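Local atomic coordinates of adenosine deaminase (Burkholderia ambifaria, PDB entry 4GXW), a protein that probably deaminates adenine or a related purine, as a zinc-dependent hydrolase of the adenosine and AMP deaminase family. Residues K31-R43 with H297-S311. Sequence-based numbering, arbitrary orientation.
Sequences KVELHCHLLGAVR and HPNTDDPTLHKVNPS. With ZN (zinc ion), chain C.
The His297 ring meets Val32 O at its edge, in the ring plane, where a water also joins His297 NE2 to Val32 N. The Asp301 carboxylate stands 77° from the His35 ring and 45° from that of His37, both rings lying alongside it, and the Asp302 carboxylate is within 15° of parallel to the His37 ring, its OD1 3.6 Å from His37 CB. His35 NE2, His37 NE2 and Asp301 OD1 bind zinc at 2.2, 2.1 and 2.2 Å, with His216 and a water completing the site; Thr263 is a further polar partner of His35. That water also donates to Asp301 OD2, which stays off the metal.

Backbone bonds run both ways round the single bridge of Cys36 with Asp301: Asp301 N to His35 O, and a nearly straight one from His37 N to Asp301 O. Toward the strand ends, Asn299 OD1 takes Leu34 N at 2.8 Å and, weakly, His35 N, while its ND2 donates to His297 ND1. The extended Glu33 chain carries OE2 to Thr300, accepting N at 3.0 Å and OG1 at 2.7 Å. Farther along, Thr304 N donates to Gly40 O. Strands 31-33 and 295-298 meet through Asn299, the His297 water and another donating to Val32 O and Pro298 O, consistent with TIM-barrel closure. Asp301, OD1 on zinc and OD2 bonded to the zinc-bound water, would help orient and polarise that water, probably for hydrolysis as in related deaminases.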
loop_
_atom_site.group_PDB
_atom_site.type_symbol
_atom_site.label_atom_id
_atom_site.label_comp_id
_atom_site.label_asym_id
_atom_site.label_seq_id
_atom_site.Cartn_x
_atom_site.Cartn_y
_atom_site.Cartn_z
ATOM N N LYS A 31 6.522 3.945 11.655
ATOM C CA LYS A 31 5.477 3.746 10.667
ATOM C C LYS A 31 4.979 2.323 10.590
ATOM O O LYS A 31 5.721 1.364 10.847
ATOM C CB LYS A 31 6.005 4.094 9.268
ATOM C CG LYS A 31 6.535 5.515 9.090
ATOM C CD LYS A 31 7.273 5.656 7.758
ATOM C CE LYS A 31 8.022 6.981 7.640
ATOM N NZ LYS A 31 9.246 7.092 8.513
ATOM N N VAL A 32 3.701 2.174 10.258
ATOM C CA VAL A 32 3.237 0.933 9.657
ATOM C C VAL A 32 2.970 1.228 8.188
ATOM O O VAL A 32 2.725 2.377 7.800
ATOM C CB VAL A 32 1.966 0.358 10.317
ATOM C CG1 VAL A 32 2.177 0.176 11.812
ATOM C CG2 VAL A 32 0.766 1.247 10.051
ATOM N N GLU A 33 3.040 0.188 7.368
ATOM C CA GLU A 33 2.604 0.278 5.972
ATOM C C GLU A 33 1.521 -0.779 5.765
ATOM O O GLU A 33 1.730 -1.960 6.075
ATOM C CB GLU A 33 3.746 0.077 4.973
ATOM C CG GLU A 33 3.277 0.187 3.520
ATOM C CD GLU A 33 4.354 0.647 2.569
ATOM O OE1 GLU A 33 5.410 -0.029 2.472
ATOM O OE2 GLU A 33 4.147 1.695 1.909
ATOM N N LEU A 34 0.369 -0.335 5.262
ATOM C CA LEU A 34 -0.798 -1.199 5.095
ATOM C C LEU A 34 -1.226 -1.350 3.643
ATOM O O LEU A 34 -2.164 -2.085 3.354
ATOM C CB LEU A 34 -1.986 -0.660 5.899
ATOM C CG LEU A 34 -1.812 -0.518 7.406
ATOM C CD1 LEU A 34 -3.083 0.034 8.032
ATOM C CD2 LEU A 34 -1.446 -1.864 8.021
ATOM N N HIS A 35 -0.557 -0.648 2.730
ATOM C CA HIS A 35 -0.937 -0.661 1.316
ATOM C C HIS A 35 0.309 -0.633 0.449
ATOM O O HIS A 35 0.847 0.436 0.136
ATOM C CB HIS A 35 -1.867 0.521 0.989
ATOM C CG HIS A 35 -2.482 0.466 -0.383
ATOM N ND1 HIS A 35 -3.700 1.049 -0.666
ATOM C CD2 HIS A 35 -2.048 -0.076 -1.548
ATOM C CE1 HIS A 35 -3.996 0.850 -1.941
ATOM N NE2 HIS A 35 -3.013 0.158 -2.500
ATOM N N CYS A 36 0.773 -1.820 0.081
ATOM C CA CYS A 36 1.962 -1.966 -0.745
ATOM C C CYS A 36 1.886 -3.274 -1.502
ATOM O O CYS A 36 1.686 -4.332 -0.905
ATOM C CB CYS A 36 3.221 -1.963 0.120
ATOM S SG CYS A 36 4.723 -1.995 -0.868
ATOM N N HIS A 37 2.061 -3.202 -2.815
ATOM C CA HIS A 37 2.081 -4.401 -3.647
ATOM C C HIS A 37 3.513 -4.889 -3.780
ATOM O O HIS A 37 4.395 -4.145 -4.228
ATOM C CB HIS A 37 1.454 -4.130 -5.021
ATOM C CG HIS A 37 0.050 -3.618 -4.937
ATOM N ND1 HIS A 37 -1.058 -4.440 -5.013
ATOM C CD2 HIS A 37 -0.423 -2.364 -4.734
ATOM C CE1 HIS A 37 -2.152 -3.707 -4.871
ATOM N NE2 HIS A 37 -1.794 -2.446 -4.696
ATOM N N LEU A 38 3.729 -6.142 -3.383
ATOM C CA LEU A 38 5.027 -6.800 -3.502
ATOM C C LEU A 38 5.677 -6.567 -4.867
ATOM O O LEU A 38 6.847 -6.187 -4.954
ATOM C CB LEU A 38 4.860 -8.303 -3.268
ATOM C CG LEU A 38 6.156 -9.112 -3.324
ATOM C CD1 LEU A 38 7.149 -8.630 -2.268
ATOM C CD2 LEU A 38 5.854 -10.594 -3.177
ATOM N N LEU A 39 4.911 -6.782 -5.930
ATOM C CA LEU A 39 5.446 -6.700 -7.280
ATOM C C LEU A 39 5.645 -5.252 -7.741
ATOM O O LEU A 39 6.252 -5.009 -8.783
ATOM C CB LEU A 39 4.571 -7.498 -8.262
ATOM C CG LEU A 39 4.944 -8.983 -8.440
ATOM C CD1 LEU A 39 4.890 -9.751 -7.115
ATOM C CD2 LEU A 39 4.046 -9.640 -9.485
ATOM N N GLY A 40 5.142 -4.301 -6.956
ATOM C CA GLY A 40 5.424 -2.890 -7.188
ATOM C C GLY A 40 6.572 -2.347 -6.344
ATOM O O GLY A 40 6.810 -1.130 -6.297
ATOM N N ALA A 41 7.273 -3.255 -5.666
ATOM C CA ALA A 41 8.382 -2.908 -4.780
ATOM C C ALA A 41 9.673 -3.608 -5.192
ATOM O O ALA A 41 10.602 -3.702 -4.400
ATOM C CB ALA A 41 8.042 -3.247 -3.334
ATOM N N VAL A 42 9.733 -4.113 -6.420
ATOM C CA VAL A 42 10.955 -4.746 -6.898
ATOM C C VAL A 42 11.998 -3.689 -7.253
ATOM O O VAL A 42 11.713 -2.758 -8.013
ATOM C CB VAL A 42 10.663 -5.656 -8.116
ATOM C CG1 VAL A 42 11.937 -6.296 -8.623
ATOM C CG2 VAL A 42 9.634 -6.724 -7.738
ATOM N N ARG A 43 13.203 -3.829 -6.705
ATOM C CA ARG A 43 14.278 -2.883 -7.005
ATOM C C ARG A 43 14.670 -2.988 -8.475
ATOM O O ARG A 43 14.701 -4.089 -9.034
ATOM C CB ARG A 43 15.499 -3.167 -6.132
ATOM C CG ARG A 43 15.262 -3.025 -4.637
ATOM C CD ARG A 43 16.504 -3.442 -3.871
ATOM N NE ARG A 43 16.258 -3.553 -2.438
ATOM C CZ ARG A 43 17.046 -4.205 -1.597
ATOM N NH1 ARG A 43 18.155 -4.798 -2.033
ATOM N NH2 ARG A 43 16.728 -4.271 -0.316
ATOM N N HIS A 297 -4.639 6.859 6.255
ATOM C CA HIS A 297 -3.280 6.439 6.554
ATOM C C HIS A 297 -2.519 6.370 5.241
ATOM O O HIS A 297 -2.929 5.647 4.340
ATOM C CB HIS A 297 -3.289 5.071 7.237
ATOM C CG HIS A 297 -1.920 4.527 7.485
ATOM N ND1 HIS A 297 -1.356 3.554 6.690
ATOM C CD2 HIS A 297 -0.996 4.841 8.423
ATOM C CE1 HIS A 297 -0.138 3.287 7.135
ATOM N NE2 HIS A 297 0.107 4.057 8.180
ATOM N N PRO A 298 -1.422 7.130 5.120
ATOM C CA PRO A 298 -0.702 7.215 3.841
ATOM C C PRO A 298 0.275 6.059 3.620
ATOM O O PRO A 298 0.859 5.549 4.584
ATOM C CB PRO A 298 0.060 8.528 3.970
ATOM C CG PRO A 298 0.363 8.603 5.436
ATOM C CD PRO A 298 -0.848 8.038 6.128
ATOM N N ASN A 299 0.451 5.673 2.353
ATOM C CA ASN A 299 1.228 4.505 1.979
ATOM C C ASN A 299 1.859 4.721 0.609
ATOM O O ASN A 299 1.477 5.650 -0.104
ATOM C CB ASN A 299 0.314 3.281 1.922
ATOM C CG ASN A 299 -0.164 2.854 3.281
ATOM O OD1 ASN A 299 0.507 2.086 3.949
ATOM N ND2 ASN A 299 -1.334 3.345 3.701
ATOM N N THR A 300 2.784 3.834 0.228
ATOM C CA THR A 300 3.516 3.949 -1.037
ATOM C C THR A 300 2.865 3.252 -2.236
ATOM O O THR A 300 3.079 3.681 -3.373
ATOM C CB THR A 300 4.994 3.471 -0.918
ATOM O OG1 THR A 300 5.036 2.084 -0.557
ATOM C CG2 THR A 300 5.774 4.299 0.113
ATOM N N ASP A 301 2.108 2.175 -1.990
ATOM C CA ASP A 301 1.415 1.376 -3.039
ATOM C C ASP A 301 2.391 0.575 -3.909
ATOM O O ASP A 301 2.439 -0.655 -3.825
ATOM C CB ASP A 301 0.485 2.264 -3.893
ATOM C CG ASP A 301 -0.716 1.513 -4.530
ATOM O OD1 ASP A 301 -0.997 0.306 -4.307
ATOM O OD2 ASP A 301 -1.447 2.198 -5.277
ATOM N N ASP A 302 3.167 1.270 -4.738
ATOM C CA ASP A 302 4.168 0.636 -5.605
ATOM C C ASP A 302 5.448 1.451 -5.483
ATOM O O ASP A 302 5.773 2.237 -6.385
ATOM C CB ASP A 302 3.695 0.598 -7.068
ATOM C CG ASP A 302 2.358 -0.078 -7.233
ATOM O OD1 ASP A 302 2.302 -1.324 -7.185
ATOM O OD2 ASP A 302 1.342 0.632 -7.426
ATOM N N PRO A 303 6.177 1.289 -4.367
ATOM C CA PRO A 303 7.247 2.236 -4.030
ATOM C C PRO A 303 8.337 2.364 -5.090
ATOM O O PRO A 303 8.788 3.475 -5.354
ATOM C CB PRO A 303 7.813 1.690 -2.707
ATOM C CG PRO A 303 7.342 0.265 -2.658
ATOM C CD PRO A 303 6.008 0.273 -3.314
ATOM N N THR A 304 8.763 1.268 -5.702
ATOM C CA THR A 304 9.868 1.388 -6.651
ATOM C C THR A 304 9.410 1.866 -8.025
ATOM O O THR A 304 10.195 2.448 -8.772
ATOM C CB THR A 304 10.661 0.089 -6.789
ATOM O OG1 THR A 304 9.775 -0.952 -7.213
ATOM C CG2 THR A 304 11.320 -0.276 -5.466
ATOM N N LEU A 305 8.146 1.626 -8.356
ATOM C CA LEU A 305 7.602 2.051 -9.646
ATOM C C LEU A 305 7.053 3.479 -9.592
ATOM O O LEU A 305 7.111 4.208 -10.581
ATOM C CB LEU A 305 6.516 1.085 -10.113
ATOM C CG LEU A 305 6.983 -0.358 -10.310
ATOM C CD1 LEU A 305 5.840 -1.250 -10.758
ATOM C CD2 LEU A 305 8.128 -0.439 -11.302
ATOM N N HIS A 306 6.530 3.875 -8.437
ATOM C CA HIS A 306 6.064 5.245 -8.217
ATOM C C HIS A 306 7.207 6.169 -7.806
ATOM O O HIS A 306 7.018 7.379 -7.714
ATOM C CB HIS A 306 5.002 5.293 -7.116
ATOM C CG HIS A 306 3.648 4.812 -7.542
ATOM N ND1 HIS A 306 2.508 5.108 -6.825
ATOM C CD2 HIS A 306 3.250 4.056 -8.590
ATOM C CE1 HIS A 306 1.466 4.552 -7.418
ATOM N NE2 HIS A 306 1.887 3.909 -8.491
ATOM N N LYS A 307 8.379 5.595 -7.544
ATOM C CA LYS A 307 9.535 6.354 -7.055
ATOM C C LYS A 307 9.208 7.102 -5.767
ATOM O O LYS A 307 9.493 8.299 -5.636
ATOM C CB LYS A 307 10.050 7.339 -8.110
ATOM C CG LYS A 307 10.496 6.692 -9.414
ATOM C CD LYS A 307 10.974 7.752 -10.408
ATOM C CE LYS A 307 11.349 7.139 -11.749
ATOM N NZ LYS A 307 11.670 8.164 -12.784
ATOM N N VAL A 308 8.615 6.396 -4.813
ATOM C CA VAL A 308 8.279 6.978 -3.521
ATOM C C VAL A 308 8.562 5.978 -2.401
ATOM O O VAL A 308 8.088 4.844 -2.439
ATOM C CB VAL A 308 6.801 7.490 -3.503
ATOM C CG1 VAL A 308 5.798 6.346 -3.720
ATOM C CG2 VAL A 308 6.488 8.265 -2.225
ATOM N N ASN A 309 9.365 6.384 -1.424
ATOM C CA ASN A 309 9.618 5.540 -0.253
ATOM C C ASN A 309 8.690 5.976 0.903
ATOM O O ASN A 309 8.013 7.010 0.787
ATOM C CB ASN A 309 11.117 5.539 0.102
ATOM C CG ASN A 309 11.612 6.884 0.588
ATOM O OD1 ASN A 309 10.982 7.520 1.434
ATOM N ND2 ASN A 309 12.762 7.323 0.064
ATOM N N PRO A 310 8.632 5.202 2.012
ATOM C CA PRO A 310 7.690 5.553 3.081
ATOM C C PRO A 310 7.925 6.958 3.652
ATOM O O PRO A 310 6.947 7.663 3.910
ATOM C CB PRO A 310 7.944 4.472 4.136
ATOM C CG PRO A 310 8.345 3.263 3.313
ATOM C CD PRO A 310 9.190 3.847 2.201
ATOM N N SER A 311 9.179 7.370 3.834
ATOM C CA SER A 311 9.460 8.717 4.339
ATOM C C SER A 311 8.924 9.804 3.409
ATOM O O SER A 311 8.443 10.847 3.868
ATOM C CB SER A 311 10.962 8.906 4.581
ATOM O OG SER A 311 11.434 7.976 5.539
HETATM ZN ZN ZN C . -2.909 -0.700 -4.483
HETATM O O HOH W 1 3.027 4.356 5.865
HETATM O O HOH W 2 2.059 4.595 10.301
HETATM O O HOH W 3 7.355 0.999 0.907
HETATM O O HOH W 4 -3.518 0.654 -5.776
#